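Local coordinates for [Ribosomal protein bS18]-alanine N-acetyltransferase (Escherichia coli O157:H7, PDB 5ISV) that probably transfers an acetyl group from acetyl-CoA to the N-terminal alanine of ribosomal protein bS18, at residues Thr10-Ala15 with Lys30-Asn35; Leu41-Thr46 with Ile89-Lys94; Ala64-Ile69 with Ala113-Leu118; Arg127-Thr132 with Glu137-Met142. One frame throughout, in Å; residues are numbered along the deposited sequence.

In the fold
The four contacts trace the acetyltransferase (GNAT) fold from its first helices to its last hairpin. Contact 3 is buried near the centre of the chain, contacts 1 and 2 are partly buried, and contact 4 lies at the surface. Contacts 2, 3 and 4 all reach the one mixed sheet, whereas contact 1 joins two helices. Chemistry follows place: contacts 1 and 2 are apolar, contact 3 brings a single hydroxyl against aliphatic groups, and contact 4 combines hydrogen bonds with tyrosines packed on A139. Neighbours also meet directly, with N35 O and N42 ND2 probably hydrogen-bonded between contacts 1 and 2, L92 on A64 between contacts 2 and 3, and M142 on Y115 between contacts 3 and 4.

Contact 1 (Thr10-Ala15 with Lys30-Asn35); sequences TDLPAA and KTFASN
F32 reaches from helix 29-34 to the first turns of helix 12-22, where L12 and A15 receive its ring. Ring atom CE1 of F32 touches CB of A15 at 3.9 Å, and CZ of F32 stands 3.9 Å from A15 O, a van der Waals approach. Nearer the start of that helix, L12 CD2 meets F32 CD1 at 4.2 Å, while the second methyl, L12 CD1, comes to 4.1 Å from F32 O. With CG of L12 anti to its carbonyl carbon (chi1 -66°), both methyls are carried across to helix 29-34. W27 and F54 pack edge-to-face with F32, which leaves the ring buried among aromatic and aliphatic neighbours. A33 extends the contact only at its margin, its CA 4.5 Å from L12 CD1. At N35 the chain leaves helical geometry; ND2 of N35 donates to T31 O (3.1 Å, 162°) from above the carbonyl plane, and OD1 pairs with the hydroxyl of Y40, so both ends of the amide are held. A pair of helices between the first two strands is a feature of the GNAT fold; here F32 joins them and lies about 7 Å, side chain to side chain, from A70, a predicted acetyl-CoA-binding residue.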
loop_
_atom_site.group_PDB
_atom_site.type_symbol
_atom_site.label_atom_id
_atom_site.label_comp_id
_atom_site.label_asym_id
_atom_site.label_seq_id
_atom_site.Cartn_x
_atom_site.Cartn_y
_atom_site.Cartn_z
ATOM N N THR A 10 -4.961 -7.316 -16.642
ATOM C CA THR A 10 -6.348 -7.781 -16.791
ATOM C C THR A 10 -7.125 -7.829 -15.471
ATOM O O THR A 10 -8.341 -8.035 -15.480
ATOM C CB THR A 10 -6.396 -9.174 -17.419
ATOM O OG1 THR A 10 -5.509 -10.030 -16.692
ATOM C CG2 THR A 10 -5.965 -9.115 -18.892
ATOM N N ASP A 11 -6.418 -7.622 -14.354
ATOM C CA ASP A 11 -7.024 -7.459 -13.041
ATOM C C ASP A 11 -7.366 -6.007 -12.693
ATOM O O ASP A 11 -8.085 -5.762 -11.726
ATOM C CB ASP A 11 -6.130 -8.045 -11.945
ATOM C CG ASP A 11 -5.843 -9.519 -12.145
ATOM O OD1 ASP A 11 -6.788 -10.317 -12.413
ATOM O OD2 ASP A 11 -4.660 -9.902 -12.025
ATOM N N LEU A 12 -6.892 -5.055 -13.511
ATOM C CA LEU A 12 -7.097 -3.643 -13.175
ATOM C C LEU A 12 -8.591 -3.240 -13.192
ATOM O O LEU A 12 -9.014 -2.517 -12.326
ATOM C CB LEU A 12 -6.192 -2.695 -13.990
ATOM C CG LEU A 12 -4.688 -2.835 -13.705
ATOM C CD1 LEU A 12 -3.929 -1.960 -14.686
ATOM C CD2 LEU A 12 -4.333 -2.437 -12.269
ATOM N N PRO A 13 -9.420 -3.788 -14.101
ATOM C CA PRO A 13 -10.851 -3.432 -13.983
ATOM C C PRO A 13 -11.491 -3.853 -12.627
ATOM O O PRO A 13 -12.273 -3.100 -12.045
ATOM C CB PRO A 13 -11.493 -4.167 -15.167
ATOM C CG PRO A 13 -10.385 -4.387 -16.115
ATOM C CD PRO A 13 -9.162 -4.611 -15.299
ATOM N N ALA A 14 -11.163 -5.045 -12.136
ATOM C CA ALA A 14 -11.626 -5.440 -10.833
ATOM C C ALA A 14 -11.080 -4.522 -9.731
ATOM O O ALA A 14 -11.827 -4.168 -8.800
ATOM C CB ALA A 14 -11.310 -6.919 -10.546
ATOM N N ALA A 15 -9.822 -4.073 -9.850
ATOM C CA ALA A 15 -9.275 -3.185 -8.824
ATOM C C ALA A 15 -9.994 -1.845 -8.863
ATOM O O ALA A 15 -10.308 -1.290 -7.806
ATOM C CB ALA A 15 -7.772 -3.039 -8.931
ATOM N N LYS A 30 -7.345 5.990 -15.811
ATOM C CA LYS A 30 -6.051 6.392 -16.344
ATOM C C LYS A 30 -4.971 6.385 -15.270
ATOM O O LYS A 30 -3.825 5.993 -15.554
ATOM C CB LYS A 30 -6.155 7.772 -16.991
ATOM C CG LYS A 30 -6.733 7.753 -18.394
ATOM C CD LYS A 30 -6.179 8.902 -19.250
ATOM C CE LYS A 30 -6.512 10.284 -18.687
ATOM N NZ LYS A 30 -5.538 11.351 -19.084
ATOM N N THR A 31 -5.306 6.770 -14.044
ATOM C CA THR A 31 -4.328 6.660 -12.936
ATOM C C THR A 31 -3.936 5.217 -12.668
ATOM O O THR A 31 -2.763 4.895 -12.507
ATOM C CB THR A 31 -4.820 7.267 -11.598
ATOM O OG1 THR A 31 -5.087 8.650 -11.794
ATOM C CG2 THR A 31 -3.739 7.191 -10.535
ATOM N N PHE A 32 -4.941 4.318 -12.635
ATOM C CA PHE A 32 -4.592 2.903 -12.490
ATOM C C PHE A 32 -3.689 2.377 -13.575
ATOM O O PHE A 32 -2.727 1.689 -13.296
ATOM C CB PHE A 32 -5.827 1.991 -12.450
ATOM C CG PHE A 32 -6.414 1.750 -11.062
ATOM C CD1 PHE A 32 -5.842 0.884 -10.156
ATOM C CD2 PHE A 32 -7.544 2.439 -10.697
ATOM C CE1 PHE A 32 -6.423 0.660 -8.909
ATOM C CE2 PHE A 32 -8.151 2.215 -9.472
ATOM C CZ PHE A 32 -7.546 1.353 -8.564
ATOM N N ALA A 33 -4.030 2.652 -14.826
ATOM C CA ALA A 33 -3.167 2.284 -15.960
ATOM C C ALA A 33 -1.741 2.867 -15.903
ATOM O O ALA A 33 -0.787 2.309 -16.462
ATOM C CB ALA A 33 -3.816 2.745 -17.249
ATOM N N SER A 34 -1.610 4.012 -15.296
ATOM C CA SER A 34 -0.302 4.673 -15.163
ATOM C C SER A 34 0.572 3.972 -14.115
ATOM O O SER A 34 1.794 3.932 -14.226
ATOM C CB SER A 34 -0.501 6.128 -14.774
ATOM O OG SER A 34 -1.086 6.861 -15.848
ATOM N N ASN A 35 -0.061 3.393 -13.100
ATOM C CA ASN A 35 0.643 2.830 -11.958
ATOM C C ASN A 35 0.834 1.294 -12.097
ATOM O O ASN A 35 0.407 0.501 -11.220
ATOM C CB ASN A 35 -0.089 3.225 -10.664
ATOM C CG ASN A 35 0.303 4.602 -10.133
ATOM O OD1 ASN A 35 1.366 4.805 -9.503
ATOM N ND2 ASN A 35 -0.553 5.590 -10.418
#

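Contact 2 (Leu41-Thr46 with Ile89-Lys94); sequences LNFQLT and IDELEK
L41 and F43 meet E91 and L92 where helix 80-94 packs on one face of the central GNAT sheet, at the end of the helix, against the lead-in and first residue of strand 43-47. L41 comes first and makes the larger share: its CG is anti to the backbone N (chi1 -169°), and methyl CD2 enters between two helix side chains. It lies 3.8 Å from L92 CD2, the two leucine side chains running antiparallel alongside each other, and 3.8 Å from E91 CG, L41 being roughly perpendicular to the E91 chain. V59 of strand 50-60 touches both leucines and joins them to the next strand of the sheet. F43 follows, its ring aimed at the same helix; H87 packs edge-to-face with it, and L84 and L88 add aliphatic contacts. E91 offers its CG methylene to L41 and F43, while its carboxylate turns to a charged partner, OE2 forming a salt bridge with R95 NE and OE1 a long one with K94. A second conformer of E91 exists, so its details hold for one of two positions. In this one the chain bends at chi2, the carboxylate plane stands 43° from the F43 ring, and E91 CG lies at the ring edge, 4.1 Å from F43 CZ.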
loop_
_atom_site.group_PDB
_atom_site.type_symbol
_atom_site.label_atom_id
_atom_site.label_comp_id
_atom_site.label_asym_id
_atom_site.label_seq_id
_atom_site.Cartn_x
_atom_site.Cartn_y
_atom_site.Cartn_z
ATOM N N LEU A 41 5.309 -3.584 -8.043
ATOM C CA LEU A 41 5.098 -4.890 -7.381
ATOM C C LEU A 41 3.719 -4.839 -6.779
ATOM O O LEU A 41 3.570 -4.610 -5.582
ATOM C CB LEU A 41 6.189 -5.120 -6.320
ATOM C CG LEU A 41 6.294 -6.534 -5.722
ATOM C CD1 LEU A 41 6.709 -7.532 -6.777
ATOM C CD2 LEU A 41 7.266 -6.578 -4.557
ATOM N N ASN A 42 2.718 -5.065 -7.644
ATOM C CA ASN A 42 1.321 -4.897 -7.269
ATOM C C ASN A 42 0.717 -6.268 -6.916
ATOM O O ASN A 42 0.989 -7.252 -7.579
ATOM C CB ASN A 42 0.551 -4.313 -8.468
ATOM C CG ASN A 42 1.001 -2.887 -8.787
ATOM O OD1 ASN A 42 1.604 -2.242 -7.940
ATOM N ND2 ASN A 42 0.693 -2.392 -9.966
ATOM N N PHE A 43 -0.146 -6.258 -5.923
ATOM C CA PHE A 43 -0.766 -7.518 -5.378
ATOM C C PHE A 43 -2.263 -7.341 -5.245
ATOM O O PHE A 43 -2.785 -6.249 -5.032
ATOM C CB PHE A 43 -0.165 -7.858 -3.996
ATOM C CG PHE A 43 1.269 -8.299 -4.052
ATOM C CD1 PHE A 43 1.626 -9.516 -4.657
ATOM C CD2 PHE A 43 2.284 -7.481 -3.522
ATOM C CE1 PHE A 43 2.927 -9.934 -4.722
ATOM C CE2 PHE A 43 3.596 -7.886 -3.604
ATOM C CZ PHE A 43 3.927 -9.090 -4.203
ATOM N N GLN A 44 -2.958 -8.506 -5.288
ATOM C CA GLN A 44 -4.401 -8.567 -5.051
ATOM C C GLN A 44 -4.664 -9.709 -4.073
ATOM O O GLN A 44 -3.847 -10.631 -3.972
ATOM C CB GLN A 44 -5.134 -8.843 -6.359
ATOM C CG GLN A 44 -4.721 -10.164 -7.034
ATOM C CD GLN A 44 -5.599 -10.558 -8.197
ATOM O OE1 GLN A 44 -6.814 -10.496 -8.102
ATOM N NE2 GLN A 44 -4.989 -10.944 -9.306
ATOM N N LEU A 45 -5.720 -9.528 -3.295
ATOM C CA LEU A 45 -6.198 -10.619 -2.406
ATOM C C LEU A 45 -7.597 -10.956 -2.872
ATOM O O LEU A 45 -8.460 -10.100 -3.030
ATOM C CB LEU A 45 -6.201 -10.137 -0.959
ATOM C CG LEU A 45 -6.554 -11.201 0.083
ATOM C CD1 LEU A 45 -5.908 -10.928 1.417
ATOM C CD2 LEU A 45 -8.067 -11.370 0.265
ATOM N N THR A 46 -7.830 -12.247 -3.118
ATOM C CA THR A 46 -9.127 -12.721 -3.587
ATOM C C THR A 46 -9.707 -13.590 -2.450
ATOM O O THR A 46 -8.984 -14.345 -1.804
ATOM C CB THR A 46 -8.975 -13.532 -4.865
ATOM O OG1 THR A 46 -8.128 -14.645 -4.614
ATOM C CG2 THR A 46 -8.466 -12.777 -6.023
ATOM N N ILE A 89 5.280 -6.710 2.527
ATOM C CA ILE A 89 6.456 -6.511 3.373
ATOM C C ILE A 89 7.407 -7.707 3.282
ATOM O O ILE A 89 8.624 -7.543 3.095
ATOM C CB ILE A 89 6.085 -6.160 4.809
ATOM C CG1 ILE A 89 5.354 -4.794 4.862
ATOM C CG2 ILE A 89 7.311 -6.241 5.738
ATOM C CD1 ILE A 89 4.576 -4.452 6.114
ATOM N N ASP A 90 6.846 -8.924 3.408
ATOM C CA ASP A 90 7.650 -10.113 3.274
ATOM C C ASP A 90 8.380 -10.237 1.917
ATOM O O ASP A 90 9.570 -10.578 1.860
ATOM C CB ASP A 90 6.830 -11.391 3.565
ATOM C CG ASP A 90 7.713 -12.520 3.983
ATOM O OD1 ASP A 90 8.439 -12.340 4.988
ATOM O OD2 ASP A 90 7.722 -13.558 3.297
ATOM N N GLU A 91 7.655 -9.969 0.835
ATOM C CA GLU A 91 8.243 -10.021 -0.487
ATOM C C GLU A 91 9.335 -8.953 -0.641
ATOM O O GLU A 91 10.416 -9.240 -1.151
ATOM C CB GLU A 91 7.191 -9.807 -1.558
ATOM C CG GLU A 91 7.761 -10.012 -2.943
ATOM C CD GLU A 91 8.527 -11.318 -3.093
ATOM O OE1 GLU A 91 7.982 -12.402 -2.753
ATOM O OE2 GLU A 91 9.673 -11.257 -3.581
ATOM N N LEU A 92 9.068 -7.743 -0.167
ATOM C CA LEU A 92 10.101 -6.702 -0.189
ATOM C C LEU A 92 11.347 -7.079 0.612
ATOM O O LEU A 92 12.463 -6.892 0.136
ATOM C CB LEU A 92 9.535 -5.388 0.275
ATOM C CG LEU A 92 8.429 -4.731 -0.518
ATOM C CD1 LEU A 92 7.832 -3.591 0.260
ATOM C CD2 LEU A 92 8.857 -4.286 -1.908
ATOM N N GLU A 93 11.154 -7.710 1.775
ATOM C CA GLU A 93 12.264 -8.164 2.588
ATOM C C GLU A 93 13.084 -9.223 1.835
ATOM O O GLU A 93 14.307 -9.200 1.828
ATOM C CB GLU A 93 11.758 -8.681 3.948
ATOM C CG GLU A 93 12.827 -8.783 5.028
ATOM C CD GLU A 93 13.628 -10.060 5.003
ATOM O OE1 GLU A 93 13.295 -10.995 4.238
ATOM O OE2 GLU A 93 14.607 -10.140 5.751
ATOM N N LYS A 94 12.407 -10.191 1.197
ATOM C CA LYS A 94 13.124 -11.182 0.391
ATOM C C LYS A 94 14.015 -10.574 -0.696
ATOM O O LYS A 94 15.059 -11.119 -1.031
ATOM C CB LYS A 94 12.132 -12.176 -0.252
ATOM C CG LYS A 94 11.551 -13.161 0.755
ATOM C CD LYS A 94 10.741 -14.291 0.125
ATOM C CE LYS A 94 9.251 -14.088 0.291
ATOM N NZ LYS A 94 8.490 -15.233 -0.286
#

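Contact 3 (Ala64-Ile69 with Ala113-Leu118); sequences ATLFNI and ALYESL
A single hydroxyl carries the whole contact: Y115 extends from helix 109-117 so that its OH alone reaches L66 and I69 of strand 63-71, although the nearest CA atoms, those of L66 and Y115, are 12.2 Å apart. The oxygen lies 3.5 Å from I69 CG2 and 4.3 Å from L66 CD2. Both are contacts of a polar atom with methyl groups and neither is a hydrogen bond. In I69 the CG1 branch runs anti to the backbone N (chi1 -175°), which leaves CG2 in the crowded position between N and the carbonyl carbon and presents that methyl to the hydroxyl. L66 and I69 can both point toward the tyrosine, despite being three residues apart, because F67 and N68 form a classic beta bulge opposite I56 that shifts the alternation of the strand. The tyrosine ring is hemmed in by L85, L102 and F120, the last with planes about 60° apart. Near the end of helix 109-117, S117 OG donates to L114 O at 2.7 Å, an oxygen that also accepts from L118 N; S117 OG is itself also bonded to R82 NH2. Y115 is the predicted proton donor and I69 a predicted acetyl-CoA-binding residue. A bulged strand facing a tyrosine of helix 109-117, which follows strand 99-105, is typical of the GNAT active site, where the acetyl group is expected to lie.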
loop_
_atom_site.group_PDB
_atom_site.type_symbol
_atom_site.label_atom_id
_atom_site.label_comp_id
_atom_site.label_asym_id
_atom_site.label_seq_id
_atom_site.Cartn_x
_atom_site.Cartn_y
_atom_site.Cartn_z
ATOM N N ALA A 64 10.687 1.228 -1.640
ATOM C CA ALA A 64 9.345 0.973 -2.134
ATOM C C ALA A 64 8.387 2.028 -1.617
ATOM O O ALA A 64 8.543 2.520 -0.505
ATOM C CB ALA A 64 8.882 -0.417 -1.702
ATOM N N THR A 65 7.422 2.424 -2.441
ATOM C CA THR A 65 6.418 3.373 -2.065
ATOM C C THR A 65 5.033 2.799 -2.390
ATOM O O THR A 65 4.754 2.476 -3.541
ATOM C CB THR A 65 6.622 4.701 -2.809
ATOM O OG1 THR A 65 7.896 5.235 -2.429
ATOM C CG2 THR A 65 5.576 5.689 -2.437
ATOM N N LEU A 66 4.171 2.780 -1.372
ATOM C CA LEU A 66 2.779 2.336 -1.529
ATOM C C LEU A 66 1.988 3.512 -2.126
ATOM O O LEU A 66 1.854 4.579 -1.484
ATOM C CB LEU A 66 2.198 1.924 -0.176
ATOM C CG LEU A 66 0.774 1.369 -0.191
ATOM C CD1 LEU A 66 0.691 0.012 -0.866
ATOM C CD2 LEU A 66 0.261 1.338 1.247
ATOM N N PHE A 67 1.524 3.373 -3.357
ATOM C CA PHE A 67 0.749 4.396 -4.040
ATOM C C PHE A 67 -0.737 4.318 -3.657
ATOM O O PHE A 67 -1.422 5.339 -3.694
ATOM C CB PHE A 67 0.952 4.355 -5.561
ATOM C CG PHE A 67 2.093 5.243 -6.029
ATOM C CD1 PHE A 67 3.416 4.902 -5.750
ATOM C CD2 PHE A 67 1.827 6.430 -6.676
ATOM C CE1 PHE A 67 4.478 5.736 -6.113
ATOM C CE2 PHE A 67 2.877 7.249 -7.095
ATOM C CZ PHE A 67 4.191 6.889 -6.825
ATOM N N ASN A 68 -1.262 3.091 -3.364
ATOM C CA ASN A 68 -2.664 2.954 -3.051
ATOM C C ASN A 68 -2.905 1.556 -2.490
ATOM O O ASN A 68 -2.240 0.640 -2.881
ATOM C CB ASN A 68 -3.505 3.127 -4.320
ATOM C CG ASN A 68 -4.970 3.419 -4.027
ATOM O OD1 ASN A 68 -5.369 3.624 -2.895
ATOM N ND2 ASN A 68 -5.785 3.415 -5.069
ATOM N N ILE A 69 -3.867 1.500 -1.574
ATOM C CA ILE A 69 -4.360 0.200 -1.075
ATOM C C ILE A 69 -5.817 0.414 -0.787
ATOM O O ILE A 69 -6.236 1.465 -0.371
ATOM C CB ILE A 69 -3.571 -0.244 0.177
ATOM C CG1 ILE A 69 -3.970 -1.669 0.650
ATOM C CG2 ILE A 69 -3.697 0.793 1.308
ATOM C CD1 ILE A 69 -3.013 -2.277 1.667
ATOM N N ALA A 113 -3.029 3.746 13.276
ATOM C CA ALA A 113 -2.809 2.815 14.380
ATOM C C ALA A 113 -2.351 1.428 13.856
ATOM O O ALA A 113 -1.381 0.863 14.344
ATOM C CB ALA A 113 -4.091 2.708 15.169
ATOM N N LEU A 114 -3.030 0.915 12.830
ATOM C CA LEU A 114 -2.651 -0.350 12.204
ATOM C C LEU A 114 -1.212 -0.293 11.661
ATOM O O LEU A 114 -0.410 -1.200 11.898
ATOM C CB LEU A 114 -3.639 -0.706 11.084
ATOM C CG LEU A 114 -3.563 -2.062 10.390
ATOM C CD1 LEU A 114 -4.924 -2.455 9.804
ATOM C CD2 LEU A 114 -2.524 -2.184 9.309
ATOM N N TYR A 115 -0.879 0.781 10.918
ATOM C CA TYR A 115 0.456 0.913 10.350
ATOM C C TYR A 115 1.501 0.968 11.461
ATOM O O TYR A 115 2.567 0.341 11.339
ATOM C CB TYR A 115 0.540 2.112 9.371
ATOM C CG TYR A 115 -0.262 1.889 8.070
ATOM C CD1 TYR A 115 -0.263 0.691 7.413
ATOM C CD2 TYR A 115 -1.016 2.930 7.495
ATOM C CE1 TYR A 115 -0.971 0.533 6.248
ATOM C CE2 TYR A 115 -1.724 2.774 6.323
ATOM C CZ TYR A 115 -1.716 1.549 5.704
ATOM O OH TYR A 115 -2.424 1.243 4.555
ATOM N N GLU A 116 1.198 1.671 12.550
ATOM C CA GLU A 116 2.169 1.746 13.647
ATOM C C GLU A 116 2.416 0.345 14.190
ATOM O O GLU A 116 3.546 -0.017 14.513
ATOM C CB GLU A 116 1.673 2.589 14.770
ATOM C CG GLU A 116 1.436 4.043 14.528
ATOM C CD GLU A 116 0.687 4.673 15.708
ATOM O OE1 GLU A 116 0.022 3.950 16.561
ATOM O OE2 GLU A 116 0.776 5.900 15.788
ATOM N N SER A 117 1.356 -0.456 14.307
ATOM C CA SER A 117 1.500 -1.830 14.847
ATOM C C SER A 117 2.338 -2.737 13.933
ATOM O O SER A 117 2.893 -3.753 14.388
ATOM C CB SER A 117 0.127 -2.436 15.129
ATOM O OG SER A 117 -0.459 -2.953 13.948
ATOM N N LEU A 118 2.419 -2.395 12.637
ATOM C CA LEU A 118 3.286 -3.091 11.710
ATOM C C LEU A 118 4.729 -2.604 11.677
ATOM O O LEU A 118 5.541 -3.165 10.946
ATOM C CB LEU A 118 2.703 -3.047 10.294
ATOM C CG LEU A 118 1.365 -3.735 10.071
ATOM C CD1 LEU A 118 0.817 -3.451 8.687
ATOM C CD2 LEU A 118 1.493 -5.236 10.280
#

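Contact 4 (Arg127-Thr132 with Glu137-Met142); sequences RNYYPT and EDAIIM
N128, Y130 and E137 supply the donors of this contact, and each N-H has a defined acceptor. N128 N donates to D138 OD1 at 2.8 Å, meeting the carboxylate oxygen on its anti side and somewhat out of its plane. Y130 and E137 form an antiparallel hydrogen-bonded pair: Y130 N to E137 O is 2.9 Å and nearly straight (167°), running almost along the C=O axis, and E137 N returns to Y130 O at 2.8 Å (164°), in the carbonyl plane. Y129 N also comes close to E137 O, but its angle is too poor for a bond. D138 OD1 has a second neighbour, a water that lies between it and N128 OD1. R136 takes up N128 O and Y129 O, T132 OG1 accepts from the backbone N of both D134 and G135, and the E137 carboxylate pairs with R105 and S107.

Apolar contacts fill the rest. A139 CB presses against Y130 CE2 at 3.4 Å, while Y129 CD2 sits 3.6 Å above the centre of the Y130 ring. The T132 side chain lies across that of E137, its CG2 3.6 Å from E137 CG. Y129 and Y130 both face E137, a classic beta bulge, in the part of the chain that turns a corner at the end of strand 121-129. The nearest side-chain atoms of Y130 and E103, the predicted proton acceptor, are about 3 Å apart; the hairpin 121-129/136-145 thus borders the probable active-site cleft, as such hairpins do in the GNAT fold.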
loop_
_atom_site.group_PDB
_atom_site.type_symbol
_atom_site.label_atom_id
_atom_site.label_comp_id
_atom_site.label_asym_id
_atom_site.label_seq_id
_atom_site.Cartn_x
_atom_site.Cartn_y
_atom_site.Cartn_z
ATOM N N ARG A 127 1.313 19.687 5.569
ATOM C CA ARG A 127 0.180 20.499 5.962
ATOM C C ARG A 127 -0.791 20.688 4.809
ATOM O O ARG A 127 -0.422 21.113 3.725
ATOM C CB ARG A 127 0.646 21.888 6.487
ATOM C CG ARG A 127 -0.470 22.738 7.106
ATOM C CD ARG A 127 -0.009 24.105 7.623
ATOM N NE ARG A 127 -1.171 24.935 7.945
ATOM C CZ ARG A 127 -1.138 26.235 8.255
ATOM N NH1 ARG A 127 0.020 26.909 8.276
ATOM N NH2 ARG A 127 -2.272 26.869 8.527
ATOM N N ASN A 128 -2.059 20.369 5.047
ATOM C CA ASN A 128 -3.153 20.657 4.109
ATOM C C ASN A 128 -2.938 20.043 2.706
ATOM O O ASN A 128 -3.422 20.591 1.690
ATOM C CB ASN A 128 -3.405 22.181 4.029
ATOM C CG ASN A 128 -4.097 22.688 5.270
ATOM O OD1 ASN A 128 -4.877 21.959 5.894
ATOM N ND2 ASN A 128 -3.834 23.901 5.645
ATOM N N TYR A 129 -2.248 18.886 2.670
ATOM C CA TYR A 129 -1.903 18.220 1.421
ATOM C C TYR A 129 -3.110 17.707 0.640
ATOM O O TYR A 129 -3.114 17.680 -0.588
ATOM C CB TYR A 129 -0.894 17.088 1.655
ATOM C CG TYR A 129 -0.423 16.459 0.381
ATOM C CD1 TYR A 129 0.522 17.156 -0.408
ATOM C CD2 TYR A 129 -0.961 15.265 -0.105
ATOM C CE1 TYR A 129 0.980 16.642 -1.586
ATOM C CE2 TYR A 129 -0.517 14.743 -1.309
ATOM C CZ TYR A 129 0.434 15.437 -2.064
ATOM O OH TYR A 129 0.865 14.878 -3.220
ATOM N N TYR A 130 -4.119 17.227 1.356
ATOM C CA TYR A 130 -5.247 16.570 0.741
ATOM C C TYR A 130 -6.472 17.430 0.783
ATOM O O TYR A 130 -6.751 18.038 1.811
ATOM C CB TYR A 130 -5.581 15.218 1.431
ATOM C CG TYR A 130 -4.616 14.086 1.126
ATOM C CD1 TYR A 130 -4.514 13.578 -0.160
ATOM C CD2 TYR A 130 -3.793 13.530 2.111
ATOM C CE1 TYR A 130 -3.633 12.564 -0.485
ATOM C CE2 TYR A 130 -2.897 12.490 1.782
ATOM C CZ TYR A 130 -2.824 12.023 0.475
ATOM O OH TYR A 130 -1.917 11.005 0.188
ATOM N N PRO A 131 -7.312 17.354 -0.277
ATOM C CA PRO A 131 -8.634 17.972 -0.169
ATOM C C PRO A 131 -9.581 17.129 0.666
ATOM O O PRO A 131 -9.491 15.892 0.697
ATOM C CB PRO A 131 -9.123 18.006 -1.624
ATOM C CG PRO A 131 -8.523 16.779 -2.202
ATOM C CD PRO A 131 -7.150 16.664 -1.574
ATOM N N THR A 132 -10.468 17.797 1.373
ATOM C CA THR A 132 -11.628 17.139 1.952
ATOM C C THR A 132 -12.915 17.712 1.381
ATOM O O THR A 132 -12.937 18.637 0.565
ATOM C CB THR A 132 -11.652 17.244 3.509
ATOM O OG1 THR A 132 -11.875 18.613 3.898
ATOM C CG2 THR A 132 -10.343 16.736 4.130
ATOM N N GLU A 137 -6.907 18.657 4.571
ATOM C CA GLU A 137 -6.342 17.924 5.709
ATOM C C GLU A 137 -4.907 17.509 5.425
ATOM O O GLU A 137 -4.482 17.400 4.260
ATOM C CB GLU A 137 -7.216 16.705 6.107
ATOM C CG GLU A 137 -7.147 15.473 5.213
ATOM C CD GLU A 137 -7.892 14.275 5.797
ATOM O OE1 GLU A 137 -8.521 13.565 5.004
ATOM O OE2 GLU A 137 -7.807 14.042 7.020
ATOM N N ASP A 138 -4.172 17.285 6.500
ATOM C CA ASP A 138 -2.782 16.916 6.412
ATOM C C ASP A 138 -2.621 15.496 5.882
ATOM O O ASP A 138 -3.507 14.613 6.046
ATOM C CB ASP A 138 -2.105 17.014 7.773
ATOM C CG ASP A 138 -2.066 18.445 8.358
ATOM O OD1 ASP A 138 -2.432 19.450 7.699
ATOM O OD2 ASP A 138 -1.693 18.533 9.542
ATOM N N ALA A 139 -1.489 15.270 5.251
ATOM C CA ALA A 139 -0.962 13.950 4.931
ATOM C C ALA A 139 0.102 13.594 5.944
ATOM O O ALA A 139 0.872 14.450 6.380
ATOM C CB ALA A 139 -0.358 13.957 3.547
ATOM N N ILE A 140 0.107 12.340 6.388
ATOM C CA ILE A 140 1.169 11.829 7.240
ATOM C C ILE A 140 1.970 10.924 6.357
ATOM O O ILE A 140 1.400 9.980 5.767
ATOM C CB ILE A 140 0.643 11.007 8.453
ATOM C CG1 ILE A 140 -0.439 11.763 9.227
ATOM C CG2 ILE A 140 1.797 10.605 9.355
ATOM C CD1 ILE A 140 -0.016 13.092 9.783
ATOM N N ILE A 141 3.258 11.136 6.254
ATOM C CA ILE A 141 4.172 10.274 5.528
ATOM C C ILE A 141 4.737 9.330 6.571
ATOM O O ILE A 141 5.268 9.753 7.594
ATOM C CB ILE A 141 5.314 11.060 4.840
ATOM C CG1 ILE A 141 4.747 11.902 3.709
ATOM C CG2 ILE A 141 6.311 10.107 4.205
ATOM C CD1 ILE A 141 3.483 12.659 3.981
ATOM N N MET A 142 4.585 8.035 6.322
ATOM C CA MET A 142 5.123 7.007 7.207
ATOM C C MET A 142 6.164 6.146 6.503
ATOM O O MET A 142 6.058 5.876 5.286
ATOM C CB MET A 142 3.978 6.153 7.786
ATOM C CG MET A 142 2.814 6.968 8.333
ATOM S SD MET A 142 1.595 5.977 9.209
ATOM C CE MET A 142 2.457 5.712 10.735
HETATM O O HOH W 1 -4.286 21.293 8.612
#